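Local coordinates for glucosamine kinase (Streptacidiphilus jiangxiensis, PDB 6HWJ), which catalyses the ATP-dependent, magnesium-requiring phosphorylation of D-glucosamine to D-glucosamine 6-phosphate, and acts more weakly on glucose, at residues G111-I116 against V126-V131. Residues are numbered along the deposited sequence; the frame is centred on the assembly and turned at random.
Sequences GERGII and VGECAV
Arg113 meets Glu128 side-on through two nitrogens: NE donates to Glu128 OE2 at 2.9 Å and NH1 to Glu128 OE1 at 2.8 Å. Each oxygen accepts with its syn lone pair, and the guanidinium and carboxylate planes lie only 18° apart, the geometry of a bidentate salt bridge. Arg113 CG stands anti to the backbone N (chi1 175°), and a bend at chi3 (64°) swings NE round to the carboxylate; Glu128 bends at chi2 to meet it. This bridge lies on the more exposed side of the contact, where Tyr187, inferred to bind ATP, touches Glu128 and its OH accepts a weak hydrogen bond from Arg113 NH1.

The tighter part is backbone. Glu112 and Val126 form an antiparallel non-hydrogen-bonded pair, with CA atoms 4.7 Å apart, joining edge strand 112-115 to strand 123-126. Next to it, Gly127 N donates to Gly111 O at 2.9 Å, and Val126 CA approaches that same oxygen at 3.1 Å as a CA-H...O contact. Both side chains of the pair reach Ala80 of helix 79-88. Beyond Val126 the chain reverses through Gly127 and Glu128; Cys129 and Ala130 together face Val126 in a classic beta bulge, both N atoms donating to Val126 O. A water accepts from Glu128 N at 2.9 Å, beside the bridge. Two-point pairing fixes the guanidinium's rotation, and the carboxylate probably offsets its charge next to the inferred nucleotide site.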
# COMPACT_ATOMS: atom_id res chain seq x y z
N GLY A 111 19.44 12.44 -15.52
CA GLY A 111 18.63 13.62 -15.27
C GLY A 111 17.66 13.39 -14.13
O GLY A 111 16.89 12.43 -14.14
N GLU A 112 17.69 14.25 -13.12
CA GLU A 112 16.90 14.05 -11.92
C GLU A 112 15.96 15.21 -11.70
O GLU A 112 16.30 16.37 -11.95
CB GLU A 112 17.81 13.89 -10.69
CG GLU A 112 18.66 12.64 -10.71
CD GLU A 112 19.55 12.52 -9.49
OE1 GLU A 112 19.62 13.50 -8.69
OE2 GLU A 112 20.20 11.47 -9.34
N ARG A 113 14.77 14.89 -11.20
CA ARG A 113 13.78 15.90 -10.84
C ARG A 113 13.02 15.42 -9.61
O ARG A 113 12.45 14.32 -9.63
CB ARG A 113 12.84 16.17 -12.02
CG ARG A 113 11.70 17.13 -11.71
CD ARG A 113 10.96 17.54 -12.98
NE ARG A 113 10.28 16.44 -13.65
CZ ARG A 113 9.06 16.01 -13.34
NH1 ARG A 113 8.51 15.01 -14.02
NH2 ARG A 113 8.38 16.58 -12.35
N GLY A 114 13.02 16.22 -8.55
CA GLY A 114 12.31 15.84 -7.34
C GLY A 114 10.82 16.08 -7.45
O GLY A 114 10.36 16.98 -8.15
N ILE A 115 10.06 15.24 -6.75
CA ILE A 115 8.61 15.36 -6.69
C ILE A 115 8.16 15.01 -5.27
O ILE A 115 8.76 14.17 -4.60
CB ILE A 115 7.87 14.44 -7.70
CG1 ILE A 115 8.36 13.01 -7.56
CG2 ILE A 115 8.07 14.97 -9.11
CD1 ILE A 115 7.43 11.99 -8.21
N ILE A 116 7.10 15.67 -4.83
CA ILE A 116 6.62 15.52 -3.46
C ILE A 116 5.55 14.44 -3.43
O ILE A 116 4.52 14.56 -4.11
CB ILE A 116 6.09 16.85 -2.90
CG1 ILE A 116 7.25 17.76 -2.48
CG2 ILE A 116 5.16 16.60 -1.72
CD1 ILE A 116 8.10 18.26 -3.63
N VAL A 126 13.85 10.09 -12.56
CA VAL A 126 15.10 9.99 -13.31
C VAL A 126 14.78 9.72 -14.77
O VAL A 126 13.92 8.89 -15.09
CB VAL A 126 16.02 8.90 -12.73
CG1 VAL A 126 17.42 9.01 -13.33
CG2 VAL A 126 16.11 9.04 -11.23
N GLY A 127 15.47 10.45 -15.65
CA GLY A 127 15.24 10.32 -17.09
C GLY A 127 13.82 10.61 -17.53
O GLY A 127 13.44 10.22 -18.65
N GLU A 128 13.03 11.28 -16.70
CA GLU A 128 11.60 11.49 -16.96
C GLU A 128 10.89 10.20 -17.33
O GLU A 128 9.85 10.22 -17.99
CB GLU A 128 11.40 12.55 -18.05
CG GLU A 128 11.94 13.92 -17.64
CD GLU A 128 11.31 14.43 -16.35
OE1 GLU A 128 10.10 14.21 -16.15
OE2 GLU A 128 12.03 15.06 -15.54
N CYS A 129 11.42 9.05 -16.87
CA CYS A 129 10.77 7.78 -17.15
C CYS A 129 10.89 6.77 -16.03
O CYS A 129 10.32 5.69 -16.16
CB CYS A 129 11.34 7.19 -18.46
SG CYS A 129 13.11 6.85 -18.42
N ALA A 130 11.57 7.06 -14.94
CA ALA A 130 11.63 6.17 -13.79
C ALA A 130 11.52 6.99 -12.52
O ALA A 130 11.80 8.19 -12.50
CB ALA A 130 12.92 5.34 -13.77
N VAL A 131 11.12 6.31 -11.44
CA VAL A 131 10.95 6.95 -10.13
C VAL A 131 11.77 6.15 -9.12
O VAL A 131 11.55 4.94 -8.94
CB VAL A 131 9.48 6.99 -9.68
CG1 VAL A 131 9.37 7.73 -8.36
CG2 VAL A 131 8.63 7.63 -10.76
O HOH W 1 13.79 13.25 -14.64